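Local coordinates for protein Orf11 (Staphylococcus phage P68, PDB 6O43) that probably serves as a phage lysin that attacks the staphylococcal cell wall, at residues 111-114 and 119-122; 10-15 and 131-136; 155-158 and 163-166. All coordinates share one frame; numbering follows the deposited sequence.

How the contacts relate
Going from the N terminus, contact 2 opens first, at the end of helix 3-11. It closes more than a hundred residues later on helix 124-136, so its loop spans much of the chain. Contact 1 lies within that loop and closes a short turn of chain just before helix 124-136. Contact 3 comes last, after both others have closed. It folds the chain beyond helix 152-159 back onto that helix. No two contacts cross. In space, contacts 1 and 3 are neighbours, with centres about 9 Å apart. W112 O bonds to W156 NE1 and S111 N to T155 OG1, which ties the 111-122 loop to helix 152-159. W112 NE1 bonds to N131 of contact 2.

Contact 1 (111-114 and 119-122); sequences SWYD and VHFV
W112 O takes two donors. Water 1 donates to it at 2.8 Å and carries the link on to the backbone N of V122. The second donor is the indole NE1 of W156, on helix 152-159. A second water joins the two arms further along, accepting from D114 N at 2.8 Å and, at greater length, from V119 N. The arms run antiparallel. V122 faces W112 and meets it at about a right angle. Its CG1 lies 3.7 Å from W112 CE3, in an oblique approach to the indole. V122 CG2 lies 3.6 Å from W112 O. The indole NE1 of W112 is bonded to N131 OD1 on helix 124-136, which anchors the nitrogen side of the ring. On the exposed side Y113 and H120 run side by side and form a T-shaped pair. H120 brings its edge to the Y113 face, with the planes at 65°. Its CE1 sits over the centre of the phenol ring, 3.7 Å from Y113 CD1. Y113 CG lies between its own backbone N and carbonyl carbon (chi1 69°), which sets the ring beside the imidazole. The arrangement is a hairpin-like loop between helices 89-104 and 124-136, water-bridged and without strand pairing.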
# COMPACT_ATOMS: atom_id res chain seq x y z
N SER A 111 -4.50 12.79 -7.94
CA SER A 111 -4.74 14.02 -7.20
C SER A 111 -3.40 14.73 -7.03
O SER A 111 -2.56 14.30 -6.23
CB SER A 111 -5.39 13.73 -5.85
OG SER A 111 -5.28 14.83 -4.98
N TRP A 112 -3.20 15.82 -7.77
CA TRP A 112 -1.88 16.42 -7.88
C TRP A 112 -1.60 17.49 -6.84
O TRP A 112 -0.44 17.91 -6.71
CB TRP A 112 -1.68 16.98 -9.29
CG TRP A 112 -1.74 15.92 -10.34
CD1 TRP A 112 -2.76 15.67 -11.20
CD2 TRP A 112 -0.73 14.94 -10.61
NE1 TRP A 112 -2.45 14.60 -12.00
CE2 TRP A 112 -1.21 14.13 -11.66
CE3 TRP A 112 0.53 14.67 -10.07
CZ2 TRP A 112 -0.47 13.07 -12.19
CZ3 TRP A 112 1.27 13.62 -10.60
CH2 TRP A 112 0.77 12.84 -11.64
N TYR A 113 -2.61 17.94 -6.09
CA TYR A 113 -2.38 18.92 -5.04
C TYR A 113 -3.19 18.57 -3.81
O TYR A 113 -4.24 17.92 -3.89
CB TYR A 113 -2.71 20.35 -5.51
CG TYR A 113 -4.19 20.62 -5.74
CD1 TYR A 113 -4.78 20.34 -6.96
CD2 TYR A 113 -4.98 21.16 -4.74
CE1 TYR A 113 -6.12 20.58 -7.18
CE2 TYR A 113 -6.32 21.41 -4.95
CZ TYR A 113 -6.89 21.12 -6.17
OH TYR A 113 -8.22 21.37 -6.39
N ASP A 114 -2.69 19.00 -2.65
CA ASP A 114 -3.31 18.73 -1.36
C ASP A 114 -4.51 19.66 -1.19
O ASP A 114 -4.35 20.86 -0.94
CB ASP A 114 -2.29 18.91 -0.24
CG ASP A 114 -2.89 18.72 1.14
OD1 ASP A 114 -4.10 18.43 1.25
OD2 ASP A 114 -2.13 18.85 2.13
N VAL A 119 -1.12 23.84 -2.75
CA VAL A 119 0.08 24.35 -3.41
C VAL A 119 0.17 23.65 -4.76
O VAL A 119 0.42 22.45 -4.83
CB VAL A 119 1.35 24.10 -2.59
CG1 VAL A 119 2.57 24.65 -3.34
CG2 VAL A 119 1.24 24.74 -1.22
N HIS A 120 -0.05 24.41 -5.84
CA HIS A 120 0.08 23.88 -7.19
C HIS A 120 1.55 23.95 -7.59
O HIS A 120 2.09 25.04 -7.78
CB HIS A 120 -0.79 24.67 -8.16
CG HIS A 120 -2.24 24.74 -7.77
ND1 HIS A 120 -3.06 23.63 -7.78
CD2 HIS A 120 -3.00 25.77 -7.36
CE1 HIS A 120 -4.27 23.98 -7.38
NE2 HIS A 120 -4.26 25.28 -7.12
N PHE A 121 2.19 22.79 -7.72
CA PHE A 121 3.60 22.75 -8.05
C PHE A 121 4.01 21.63 -9.00
O PHE A 121 5.12 21.68 -9.53
CB PHE A 121 4.45 22.63 -6.78
CG PHE A 121 4.28 21.31 -6.07
CD1 PHE A 121 5.08 20.22 -6.39
CD2 PHE A 121 3.32 21.17 -5.08
CE1 PHE A 121 4.92 19.01 -5.73
CE2 PHE A 121 3.16 19.96 -4.42
CZ PHE A 121 3.96 18.88 -4.75
N VAL A 122 3.18 20.61 -9.22
CA VAL A 122 3.61 19.50 -10.08
C VAL A 122 3.63 19.97 -11.53
O VAL A 122 2.62 20.50 -12.03
CB VAL A 122 2.69 18.30 -9.90
CG1 VAL A 122 3.16 17.15 -10.79
CG2 VAL A 122 2.68 17.85 -8.44
O HOH W 1 0.43 20.25 -8.03
O HOH W 2 -0.46 20.67 -2.79

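Contact 2 (10-15 and 131-136); sequences FTHSYI and NADFAK
H12 and D133 carry the whole contact between these two segments. Their side chains approach from opposite directions and meet in a histidine-carboxylate hydrogen bond. This meeting is the tight part of the contact. H12 NE2 donates to D133 OD2 at 2.8 Å. The bond is bent, with an angle of 139° at the hydrogen, and OD2 receives it on its syn lone pair. The acceptor stands slightly out of the imidazole plane. A second, weak bond runs from H12 NE2 to D133 OD1 at 3.4 Å. The imidazole presents its edge, and the carboxylate plane stands steeply to the ring, at 73°. D133 CG is anti to its backbone N (chi1 -178°), which extends the acid from its helix toward the histidine. The hydrogen bond ties the end of helix 3-11 to the last turn of helix 124-136, in a fold of helices and loops without strands. Each group has further anchors. H12 ND1 is bonded to D8 O in the preceding turn. D133 OD2 is shared with the hydroxyl of Y159, and OD1 with N137 ND2. Around this point the contact is loose by contrast. It lies at the surface, where H12 and D133 are both partly exposed, and the two segments together bury just 71 Å². On the side of 10-15 turned to helix 177-187, F10 and T11 touch F178. The K136 side chain is modelled only as far as CD.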
# COMPACT_ATOMS: atom_id res chain seq x y z
N PHE A 10 5.80 -1.75 -8.31
CA PHE A 10 4.97 -1.97 -7.13
C PHE A 10 3.55 -1.47 -7.35
O PHE A 10 2.58 -2.23 -7.21
CB PHE A 10 5.61 -1.30 -5.91
CG PHE A 10 4.96 -1.67 -4.61
CD1 PHE A 10 5.30 -2.86 -3.97
CD2 PHE A 10 4.04 -0.83 -4.01
CE1 PHE A 10 4.71 -3.21 -2.77
CE2 PHE A 10 3.44 -1.18 -2.81
CZ PHE A 10 3.79 -2.37 -2.18
N THR A 11 3.39 -0.20 -7.71
CA THR A 11 2.05 0.36 -7.86
C THR A 11 1.23 -0.40 -8.89
O THR A 11 -0.00 -0.49 -8.76
CB THR A 11 2.11 1.85 -8.23
OG1 THR A 11 2.87 2.02 -9.43
CG2 THR A 11 2.73 2.66 -7.11
N HIS A 12 1.87 -0.94 -9.92
CA HIS A 12 1.14 -1.58 -11.01
C HIS A 12 0.84 -3.06 -10.75
O HIS A 12 0.18 -3.69 -11.57
CB HIS A 12 1.92 -1.44 -12.32
CG HIS A 12 1.93 -0.04 -12.85
ND1 HIS A 12 2.80 0.93 -12.40
CD2 HIS A 12 1.15 0.57 -13.79
CE1 HIS A 12 2.57 2.06 -13.04
NE2 HIS A 12 1.58 1.87 -13.89
N SER A 13 1.28 -3.61 -9.62
CA SER A 13 0.97 -4.99 -9.28
C SER A 13 -0.47 -5.11 -8.78
O SER A 13 -1.06 -4.15 -8.28
CB SER A 13 1.93 -5.52 -8.22
OG SER A 13 3.28 -5.37 -8.64
N TYR A 14 -1.03 -6.31 -8.91
CA TYR A 14 -2.33 -6.59 -8.32
C TYR A 14 -2.19 -6.72 -6.80
O TYR A 14 -1.16 -7.16 -6.29
CB TYR A 14 -2.92 -7.87 -8.90
CG TYR A 14 -3.20 -7.81 -10.38
CD1 TYR A 14 -4.21 -6.99 -10.88
CD2 TYR A 14 -2.48 -8.59 -11.28
CE1 TYR A 14 -4.48 -6.93 -12.24
CE2 TYR A 14 -2.75 -8.54 -12.63
CZ TYR A 14 -3.75 -7.71 -13.11
OH TYR A 14 -4.01 -7.66 -14.46
N ILE A 15 -3.25 -6.33 -6.08
CA ILE A 15 -3.21 -6.39 -4.63
C ILE A 15 -3.17 -7.82 -4.10
O ILE A 15 -2.95 -8.01 -2.90
CB ILE A 15 -4.40 -5.67 -3.97
CG1 ILE A 15 -5.73 -6.22 -4.50
CG2 ILE A 15 -4.30 -4.16 -4.17
CD1 ILE A 15 -6.91 -5.90 -3.60
N ASN A 131 -1.60 11.25 -15.34
CA ASN A 131 -3.00 11.07 -15.72
C ASN A 131 -3.15 9.97 -16.77
O ASN A 131 -4.06 9.13 -16.67
CB ASN A 131 -3.58 12.38 -16.25
CG ASN A 131 -3.69 13.45 -15.18
OD1 ASN A 131 -3.63 13.15 -13.98
ND2 ASN A 131 -3.85 14.69 -15.61
N ALA A 132 -2.27 9.96 -17.77
CA ALA A 132 -2.39 8.99 -18.85
C ALA A 132 -2.07 7.57 -18.37
O ALA A 132 -2.76 6.61 -18.74
CB ALA A 132 -1.49 9.39 -20.01
N ASP A 133 -1.01 7.42 -17.58
CA ASP A 133 -0.67 6.10 -17.06
C ASP A 133 -1.80 5.53 -16.22
O ASP A 133 -2.18 4.37 -16.37
CB ASP A 133 0.62 6.16 -16.23
CG ASP A 133 1.04 4.79 -15.71
OD1 ASP A 133 1.60 4.01 -16.51
OD2 ASP A 133 0.79 4.50 -14.52
N PHE A 134 -2.37 6.36 -15.33
CA PHE A 134 -3.43 5.87 -14.46
C PHE A 134 -4.66 5.47 -15.27
O PHE A 134 -5.31 4.46 -14.97
CB PHE A 134 -3.80 6.93 -13.43
CG PHE A 134 -4.69 6.41 -12.34
CD1 PHE A 134 -4.14 5.73 -11.27
CD2 PHE A 134 -6.06 6.58 -12.40
CE1 PHE A 134 -4.94 5.23 -10.26
CE2 PHE A 134 -6.87 6.08 -11.40
CZ PHE A 134 -6.30 5.41 -10.33
N ALA A 135 -5.00 6.25 -16.30
CA ALA A 135 -6.18 5.96 -17.09
C ALA A 135 -5.98 4.74 -17.98
O ALA A 135 -6.92 3.98 -18.22
CB ALA A 135 -6.56 7.18 -17.94
N LYS A 136 -4.75 4.54 -18.46
CA LYS A 136 -4.48 3.52 -19.47
C LYS A 136 -3.81 2.27 -18.91
O LYS A 136 -4.12 1.16 -19.35
CB LYS A 136 -3.60 4.11 -20.58
CG LYS A 136 -3.88 3.57 -21.97
CD LYS A 136 -2.97 4.20 -23.01

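Contact 3 (155-158 and 163-166); sequences TWAA and GLKA
W156 lays its indole against the backbone of G163. The CA of G163 lies over one face of the ring, 4.1 Å from W156 CG. G163 has no side chain, so its main chain can come this close. G163 O stands above the same ring, displaced toward the rim, and is 3.4 Å from W156 CE3. That oxygen is not left to the ring alone, since N169 ND2 bonds to it. W156 CG is anti to the carbonyl carbon of its own residue (chi1 -62°), and this carries the indole off the helix toward G163. A chi2 of -29° then turns the indole so that one face meets G163. The nitrogen edge is held as well, because NE1 bonds to a backbone oxygen of the 111-114 loop, that of W112. L164 packs beside it. Its CG also lies anti to its carbonyl carbon, and chi2 of 171° then extends CD1 away from CA. The two methyls divide the work. CD2 reaches the start of the A157 backbone, 3.8 Å from A157 N, and also touches W156 CB at 3.9 Å. CD1 goes to A157 itself, 3.9 Å from A157 CA and 4.1 Å from A157 CB. The small A157 side chain allows the leucine to come close to the helix backbone here. All four touching residues are buried. The side-chain contacts are apolar, and the indole also meets the G163 main chain. The chain thus doubles back after helix 152-159, and a 3-10 turn rests on that helix. K165 occupies the N-cap position of helix 166-169. F121 of the 119-122 arm meets the W156 ring, while A157 touches P177 and F178 of helix 177-187.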
# COMPACT_ATOMS: atom_id res chain seq x y z
N THR A 155 -0.55 10.03 -4.83
CA THR A 155 -0.26 10.39 -6.21
C THR A 155 1.19 10.81 -6.37
O THR A 155 1.87 10.36 -7.30
CB THR A 155 -1.20 11.51 -6.67
OG1 THR A 155 -2.52 10.99 -6.83
CG2 THR A 155 -0.70 12.12 -7.99
N TRP A 156 1.68 11.67 -5.48
CA TRP A 156 3.08 12.07 -5.53
C TRP A 156 4.00 10.87 -5.39
O TRP A 156 5.00 10.75 -6.12
CB TRP A 156 3.38 13.09 -4.43
CG TRP A 156 2.61 14.37 -4.56
CD1 TRP A 156 2.16 14.95 -5.71
CD2 TRP A 156 2.20 15.23 -3.49
NE1 TRP A 156 1.50 16.12 -5.42
CE2 TRP A 156 1.51 16.31 -4.06
CE3 TRP A 156 2.36 15.19 -2.10
CZ2 TRP A 156 0.97 17.34 -3.30
CZ3 TRP A 156 1.83 16.21 -1.34
CH2 TRP A 156 1.14 17.28 -1.94
N ALA A 157 3.69 9.96 -4.46
CA ALA A 157 4.54 8.79 -4.26
C ALA A 157 4.63 7.95 -5.53
O ALA A 157 5.70 7.41 -5.85
CB ALA A 157 4.03 7.94 -3.10
N ALA A 158 3.53 7.82 -6.26
CA ALA A 158 3.51 6.97 -7.45
C ALA A 158 4.12 7.67 -8.66
O ALA A 158 4.81 7.03 -9.46
CB ALA A 158 2.08 6.53 -7.76
N GLY A 163 7.33 15.54 -4.83
CA GLY A 163 6.22 16.17 -4.13
C GLY A 163 6.09 15.76 -2.68
O GLY A 163 5.45 16.47 -1.90
N LEU A 164 6.68 14.62 -2.30
CA LEU A 164 6.64 14.19 -0.91
C LEU A 164 7.52 15.04 -0.00
O LEU A 164 7.28 15.09 1.21
CB LEU A 164 7.06 12.72 -0.80
CG LEU A 164 6.30 11.69 -1.64
CD1 LEU A 164 6.98 10.32 -1.57
CD2 LEU A 164 4.85 11.57 -1.19
N LYS A 165 8.51 15.73 -0.56
CA LYS A 165 9.43 16.53 0.24
C LYS A 165 8.78 17.85 0.63
O LYS A 165 8.05 18.47 -0.16
CB LYS A 165 10.72 16.79 -0.53
CG LYS A 165 11.48 15.53 -0.92
CD LYS A 165 12.71 15.84 -1.77
CE LYS A 165 13.98 15.90 -0.92
NZ LYS A 165 14.05 17.13 -0.08
N ALA A 166 9.06 18.30 1.86
CA ALA A 166 8.51 19.56 2.33
C ALA A 166 8.93 20.73 1.45
O ALA A 166 8.18 21.70 1.29
CB ALA A 166 8.92 19.81 3.78